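Long-range contact in thiosulfate sulfurtransferase TUM1 (Saccharomyces cerevisiae, PDB 3UTN), which transfers sulfur from NFS1 to UBA4 in the pathway that 2-thiolates the wobble uridine of tRNAs: residues A[45-59]-A[113-127]. Numbering follows the deposited sequence.
Sequences HRIVPVDATWYLPSW and DDILVVYDRVGNFSS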
loop_
_atom_site.group_PDB
_atom_site.type_symbol
_atom_site.label_atom_id
_atom_site.label_comp_id
_atom_site.label_asym_id
_atom_site.label_seq_id
_atom_site.Cartn_x
_atom_site.Cartn_y
_atom_site.Cartn_z
ATOM N N HIS A 45 -22.530 0.787 10.879
ATOM C CA HIS A 45 -21.133 1.171 11.029
ATOM C C HIS A 45 -20.860 2.557 10.566
ATOM O O HIS A 45 -21.315 2.973 9.510
ATOM C CB HIS A 45 -20.230 0.214 10.264
ATOM C CG HIS A 45 -20.514 -1.241 10.532
ATOM N ND1 HIS A 45 -20.352 -1.795 11.742
ATOM C CD2 HIS A 45 -20.938 -2.262 9.685
ATOM C CE1 HIS A 45 -20.666 -3.098 11.685
ATOM N NE2 HIS A 45 -21.021 -3.385 10.421
ATOM N N ARG A 46 -20.091 3.293 11.348
ATOM C CA ARG A 46 -19.609 4.569 10.885
ATOM C C ARG A 46 -18.703 4.314 9.690
ATOM O O ARG A 46 -17.922 3.365 9.683
ATOM C CB ARG A 46 -18.846 5.263 11.993
ATOM C CG ARG A 46 -18.773 6.763 11.838
ATOM C CD ARG A 46 -18.248 7.371 13.115
ATOM N NE ARG A 46 -16.890 6.914 13.389
ATOM C CZ ARG A 46 -16.087 7.445 14.304
ATOM N NH1 ARG A 46 -16.498 8.457 15.055
ATOM N NH2 ARG A 46 -14.869 6.954 14.467
ATOM N N ILE A 47 -18.841 5.130 8.657
ATOM C CA ILE A 47 -17.957 5.003 7.518
ATOM C C ILE A 47 -17.008 6.171 7.534
ATOM O O ILE A 47 -17.402 7.332 7.420
ATOM C CB ILE A 47 -18.698 4.903 6.185
ATOM C CG1 ILE A 47 -19.503 3.606 6.159
ATOM C CG2 ILE A 47 -17.701 4.933 5.032
ATOM C CD1 ILE A 47 -20.488 3.540 5.027
ATOM N N VAL A 48 -15.748 5.838 7.718
ATOM C CA VAL A 48 -14.739 6.842 7.865
ATOM C C VAL A 48 -13.838 6.678 6.676
ATOM O O VAL A 48 -13.052 5.737 6.615
ATOM C CB VAL A 48 -13.959 6.678 9.177
ATOM C CG1 VAL A 48 -12.865 7.729 9.263
ATOM C CG2 VAL A 48 -14.902 6.780 10.360
ATOM N N PRO A 49 -13.999 7.567 5.690
ATOM C CA PRO A 49 -13.053 7.578 4.609
ATOM C C PRO A 49 -11.738 7.979 5.212
ATOM O O PRO A 49 -11.691 8.734 6.177
ATOM C CB PRO A 49 -13.580 8.671 3.689
ATOM C CG PRO A 49 -15.020 8.781 4.027
ATOM C CD PRO A 49 -15.045 8.581 5.506
ATOM N N VAL A 50 -10.676 7.420 4.677
ATOM C CA VAL A 50 -9.383 7.639 5.242
ATOM C C VAL A 50 -8.551 8.119 4.092
ATOM O O VAL A 50 -8.246 7.371 3.182
ATOM C CB VAL A 50 -8.807 6.348 5.830
ATOM C CG1 VAL A 50 -7.422 6.603 6.396
ATOM C CG2 VAL A 50 -9.727 5.813 6.912
ATOM N N ASP A 51 -8.221 9.395 4.135
ATOM C CA ASP A 51 -7.311 9.955 3.185
ATOM C C ASP A 51 -5.914 9.585 3.649
ATOM O O ASP A 51 -5.433 10.055 4.679
ATOM C CB ASP A 51 -7.495 11.461 3.115
ATOM C CG ASP A 51 -6.600 12.104 2.092
ATOM O OD1 ASP A 51 -5.850 11.378 1.411
ATOM O OD2 ASP A 51 -6.648 13.338 1.976
ATOM N N ALA A 52 -5.278 8.716 2.880
ATOM C CA ALA A 52 -3.944 8.254 3.192
ATOM C C ALA A 52 -2.971 8.904 2.244
ATOM O O ALA A 52 -1.857 8.421 2.042
ATOM C CB ALA A 52 -3.876 6.752 3.073
ATOM N N THR A 53 -3.398 10.016 1.667
ATOM C CA THR A 53 -2.595 10.693 0.684
ATOM C C THR A 53 -1.221 10.912 1.242
ATOM O O THR A 53 -1.034 11.381 2.363
ATOM C CB THR A 53 -3.203 12.020 0.249
ATOM O OG1 THR A 53 -4.429 11.754 -0.425
ATOM C CG2 THR A 53 -2.279 12.733 -0.703
ATOM N N TRP A 54 -0.261 10.506 0.446
ATOM C CA TRP A 54 1.105 10.697 0.780
ATOM C C TRP A 54 1.752 10.934 -0.534
ATOM O O TRP A 54 1.438 10.273 -1.518
ATOM C CB TRP A 54 1.641 9.458 1.459
ATOM C CG TRP A 54 3.099 9.564 1.756
ATOM C CD1 TRP A 54 3.698 10.035 2.916
ATOM C CD2 TRP A 54 4.196 9.212 0.868
ATOM N NE1 TRP A 54 5.059 9.990 2.807
ATOM C CE2 TRP A 54 5.424 9.508 1.601
ATOM C CE3 TRP A 54 4.283 8.691 -0.419
ATOM C CZ2 TRP A 54 6.677 9.288 1.053
ATOM C CZ3 TRP A 54 5.551 8.473 -0.958
ATOM C CH2 TRP A 54 6.719 8.762 -0.237
ATOM N N TYR A 55 2.653 11.900 -0.558
ATOM C CA TYR A 55 3.270 12.311 -1.791
ATOM C C TYR A 55 4.745 12.041 -1.739
ATOM O O TYR A 55 5.341 12.073 -0.674
ATOM C CB TYR A 55 3.062 13.798 -1.985
ATOM C CG TYR A 55 1.627 14.186 -2.159
ATOM C CD1 TYR A 55 0.838 13.578 -3.130
ATOM C CD2 TYR A 55 1.067 15.187 -1.384
ATOM C CE1 TYR A 55 -0.479 13.951 -3.313
ATOM C CE2 TYR A 55 -0.246 15.570 -1.561
ATOM C CZ TYR A 55 -1.009 14.950 -2.528
ATOM O OH TYR A 55 -2.305 15.316 -2.701
ATOM N N LEU A 56 5.326 11.762 -2.896
ATOM C CA LEU A 56 6.765 11.792 -3.006
ATOM C C LEU A 56 7.161 13.223 -2.731
ATOM O O LEU A 56 6.590 14.136 -3.324
ATOM C CB LEU A 56 7.207 11.383 -4.405
ATOM C CG LEU A 56 6.977 9.926 -4.783
ATOM C CD1 LEU A 56 7.546 9.671 -6.170
ATOM C CD2 LEU A 56 7.611 8.996 -3.759
ATOM N N PRO A 57 8.101 13.431 -1.793
ATOM C CA PRO A 57 8.602 14.774 -1.522
ATOM C C PRO A 57 9.012 15.497 -2.796
ATOM O O PRO A 57 8.861 16.712 -2.880
ATOM C CB PRO A 57 9.811 14.511 -0.633
ATOM C CG PRO A 57 9.413 13.299 0.136
ATOM C CD PRO A 57 8.637 12.446 -0.833
ATOM N N SER A 58 9.493 14.748 -3.788
ATOM C CA SER A 58 9.845 15.319 -5.088
ATOM C C SER A 58 8.684 16.089 -5.716
ATOM O O SER A 58 8.900 17.029 -6.474
ATOM C CB SER A 58 10.325 14.225 -6.047
ATOM O OG SER A 58 9.307 13.264 -6.273
ATOM N N TRP A 59 7.454 15.696 -5.397
ATOM C CA TRP A 59 6.280 16.352 -5.968
ATOM C C TRP A 59 5.992 17.701 -5.389
ATOM O O TRP A 59 5.184 18.448 -5.942
ATOM C CB TRP A 59 5.046 15.476 -5.831
ATOM C CG TRP A 59 5.165 14.150 -6.532
ATOM C CD1 TRP A 59 6.018 13.811 -7.579
ATOM C CD2 TRP A 59 4.381 12.943 -6.270
ATOM N NE1 TRP A 59 5.830 12.509 -7.958
ATOM C CE2 TRP A 59 4.860 11.930 -7.215
ATOM C CE3 TRP A 59 3.371 12.608 -5.380
ATOM C CZ2 TRP A 59 4.334 10.648 -7.247
ATOM C CZ3 TRP A 59 2.853 11.310 -5.418
ATOM C CH2 TRP A 59 3.322 10.357 -6.329
ATOM N N ASP A 113 -15.185 -0.297 14.985
ATOM C CA ASP A 113 -16.326 -0.644 14.153
ATOM C C ASP A 113 -16.397 0.163 12.867
ATOM O O ASP A 113 -17.207 -0.133 11.996
ATOM C CB ASP A 113 -17.635 -0.487 14.921
ATOM C CG ASP A 113 -18.790 -1.155 14.218
ATOM O OD1 ASP A 113 -18.637 -2.339 13.844
ATOM O OD2 ASP A 113 -19.839 -0.502 14.022
ATOM N N ASP A 114 -15.561 1.190 12.761
ATOM C CA ASP A 114 -15.572 2.043 11.587
ATOM C C ASP A 114 -15.318 1.240 10.345
ATOM O O ASP A 114 -14.432 0.398 10.305
ATOM C CB ASP A 114 -14.502 3.117 11.675
ATOM C CG ASP A 114 -14.839 4.184 12.666
ATOM O OD1 ASP A 114 -16.015 4.297 13.056
ATOM O OD2 ASP A 114 -13.921 4.932 13.039
ATOM N N ILE A 115 -16.111 1.499 9.323
ATOM C CA ILE A 115 -15.735 1.067 8.002
ATOM C C ILE A 115 -14.755 2.127 7.522
ATOM O O ILE A 115 -15.111 3.290 7.347
ATOM C CB ILE A 115 -16.936 0.993 7.064
ATOM C CG1 ILE A 115 -17.894 -0.108 7.514
ATOM C CG2 ILE A 115 -16.458 0.756 5.646
ATOM C CD1 ILE A 115 -19.207 -0.123 6.764
ATOM N N LEU A 116 -13.507 1.727 7.360
ATOM C CA LEU A 116 -12.515 2.655 6.893
ATOM C C LEU A 116 -12.439 2.517 5.409
ATOM O O LEU A 116 -12.302 1.425 4.875
ATOM C CB LEU A 116 -11.162 2.405 7.542
ATOM C CG LEU A 116 -11.201 2.551 9.063
ATOM C CD1 LEU A 116 -9.841 2.214 9.638
ATOM C CD2 LEU A 116 -11.638 3.943 9.492
ATOM N N VAL A 117 -12.592 3.632 4.732
ATOM C CA VAL A 117 -12.492 3.601 3.305
ATOM C C VAL A 117 -11.309 4.453 2.948
ATOM O O VAL A 117 -11.347 5.673 3.009
ATOM C CB VAL A 117 -13.773 4.054 2.609
ATOM C CG1 VAL A 117 -13.554 4.016 1.109
ATOM C CG2 VAL A 117 -14.934 3.149 3.014
ATOM N N VAL A 118 -10.244 3.777 2.575
ATOM C CA VAL A 118 -8.997 4.441 2.394
ATOM C C VAL A 118 -8.922 4.927 0.979
ATOM O O VAL A 118 -9.332 4.250 0.047
ATOM C CB VAL A 118 -7.831 3.502 2.666
ATOM C CG1 VAL A 118 -6.533 4.269 2.532
ATOM C CG2 VAL A 118 -7.969 2.922 4.059
ATOM N N TYR A 119 -8.386 6.117 0.828
ATOM C CA TYR A 119 -8.126 6.615 -0.483
ATOM C C TYR A 119 -6.921 7.494 -0.361
ATOM O O TYR A 119 -6.440 7.769 0.734
ATOM C CB TYR A 119 -9.327 7.394 -0.999
ATOM C CG TYR A 119 -9.686 8.615 -0.198
ATOM C CD1 TYR A 119 -10.422 8.516 0.983
ATOM C CD2 TYR A 119 -9.294 9.873 -0.624
ATOM C CE1 TYR A 119 -10.755 9.645 1.707
ATOM C CE2 TYR A 119 -9.632 11.004 0.081
ATOM C CZ TYR A 119 -10.361 10.884 1.240
ATOM O OH TYR A 119 -10.681 12.015 1.926
ATOM N N ASP A 120 -6.418 7.914 -1.500
ATOM C CA ASP A 120 -5.396 8.919 -1.506
ATOM C C ASP A 120 -5.636 9.768 -2.726
ATOM O O ASP A 120 -6.435 9.402 -3.592
ATOM C CB ASP A 120 -4.003 8.286 -1.473
ATOM C CG ASP A 120 -3.716 7.417 -2.667
ATOM O OD1 ASP A 120 -4.280 7.652 -3.753
ATOM O OD2 ASP A 120 -2.895 6.498 -2.527
ATOM N N ARG A 121 -4.960 10.902 -2.798
ATOM C CA ARG A 121 -5.197 11.826 -3.886
ATOM C C ARG A 121 -4.417 11.460 -5.120
ATOM O O ARG A 121 -4.679 11.983 -6.195
ATOM C CB ARG A 121 -4.861 13.237 -3.450
ATOM C CG ARG A 121 -5.761 13.678 -2.331
ATOM C CD ARG A 121 -5.391 15.042 -1.811
ATOM N NE ARG A 121 -6.269 15.363 -0.699
ATOM C CZ ARG A 121 -7.528 15.760 -0.834
ATOM N NH1 ARG A 121 -8.060 15.898 -2.037
ATOM N NH2 ARG A 121 -8.255 16.018 0.239
ATOM N N VAL A 122 -3.455 10.563 -4.965
ATOM C CA VAL A 122 -2.594 10.206 -6.079
ATOM C C VAL A 122 -3.286 9.178 -6.951
ATOM O O VAL A 122 -3.345 9.320 -8.172
ATOM C CB VAL A 122 -1.233 9.687 -5.594
ATOM C CG1 VAL A 122 -0.377 9.228 -6.770
ATOM C CG2 VAL A 122 -0.526 10.779 -4.817
ATOM N N GLY A 123 -3.834 8.158 -6.312
ATOM C CA GLY A 123 -4.500 7.094 -7.026
ATOM C C GLY A 123 -3.827 5.796 -6.687
ATOM O O GLY A 123 -2.895 5.377 -7.367
ATOM N N ASN A 124 -4.282 5.176 -5.609
ATOM C CA ASN A 124 -3.751 3.884 -5.195
ATOM C C ASN A 124 -2.259 3.913 -5.073
ATOM O O ASN A 124 -1.548 3.044 -5.575
ATOM C CB ASN A 124 -4.184 2.814 -6.169
ATOM C CG ASN A 124 -5.645 2.549 -6.064
ATOM O OD1 ASN A 124 -6.164 2.450 -4.959
ATOM N ND2 ASN A 124 -6.320 2.443 -7.191
ATOM N N PHE A 125 -1.797 4.949 -4.401
ATOM C CA PHE A 125 -0.396 5.163 -4.247
ATOM C C PHE A 125 -0.012 4.828 -2.822
ATOM O O PHE A 125 0.741 3.905 -2.592
ATOM C CB PHE A 125 -0.071 6.602 -4.584
ATOM C CG PHE A 125 1.387 6.906 -4.564
ATOM C CD1 PHE A 125 1.909 7.752 -3.603
ATOM C CD2 PHE A 125 2.240 6.349 -5.508
ATOM C CE1 PHE A 125 3.263 8.042 -3.577
ATOM C CE2 PHE A 125 3.596 6.635 -5.490
ATOM C CZ PHE A 125 4.107 7.485 -4.521
ATOM N N SER A 126 -0.556 5.571 -1.871
ATOM C CA SER A 126 -0.290 5.323 -0.464
ATOM C C SER A 126 -1.506 4.707 0.191
ATOM O O SER A 126 -1.422 4.123 1.267
ATOM C CB SER A 126 0.037 6.636 0.224
ATOM O OG SER A 126 -0.969 7.596 -0.053
ATOM N N SER A 127 -2.654 4.867 -0.450
ATOM C CA SER A 127 -3.880 4.342 0.111
ATOM C C SER A 127 -3.824 2.829 0.272
ATOM O O SER A 127 -4.263 2.326 1.293
ATOM C CB SER A 127 -5.099 4.779 -0.693
ATOM O OG SER A 127 -4.988 4.377 -2.035
HETATM O O HOH W 1 -19.572 2.219 13.627
HETATM O O HOH W 2 -4.540 14.607 1.206
HETATM O O HOH W 3 -1.131 9.310 -2.080
#
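Leu116 CD2 touches Val48 CB at 3.6 Å and also meets Val50 CG2. Val118 CG1 continues this apolar row to the methyl of Ala52, and helix 127-136 packs on Leu116, Val118 and Ala52. On the other sheet face, Ile47 lies alongside Ile115, both pointing the same way. There the Tyr119 ring takes Asp51 CA over one face and Pro49 CB at its edge. With CG between the backbone N and the carbonyl carbon (chi1 62°), the ring lies across the neighbouring strand at Asp51, a CH-pi contact. Tyr119 OH is hydrogen-bonded to Ser76 OG. Backbone hydrogen bonds join the parallel strands 47-51 and 115-119, ending with Ala52 N to Tyr119 O at 2.6 Å. Beyond them, Phe125 CE1 meets Trp54 CE3 rim to rim at 3.4 Å, while Trp59 CH2 lies over the Phe125 face. Thr53 OG1 accepts from Arg121 N. Asp51 OD2 forms a long salt bridge to Arg121 NE at 3.4 Å, and water 2 also bridges the two; Arg121 NH1 is held by Pro71 O. At the start of the strands, Arg46 grips Asp114 side-on: NE reaches OD1 at 2.8 Å, and NH2 reaches OD2 at 2.7 Å in the guanidinium plane. Gly109 O also takes Arg46 NH2, and Gln111 N also serves Asp114 OD2. A leucine in place of Arg46 would probably leave the Asp114 carboxylate without its countercharge. His45 ND1 donates to Asp113 OD2 at 2.7 Å. These neighbouring strands belong to the five-stranded parallel sheet of the N-terminal rhodanese domain, which lacks the catalytic cysteine.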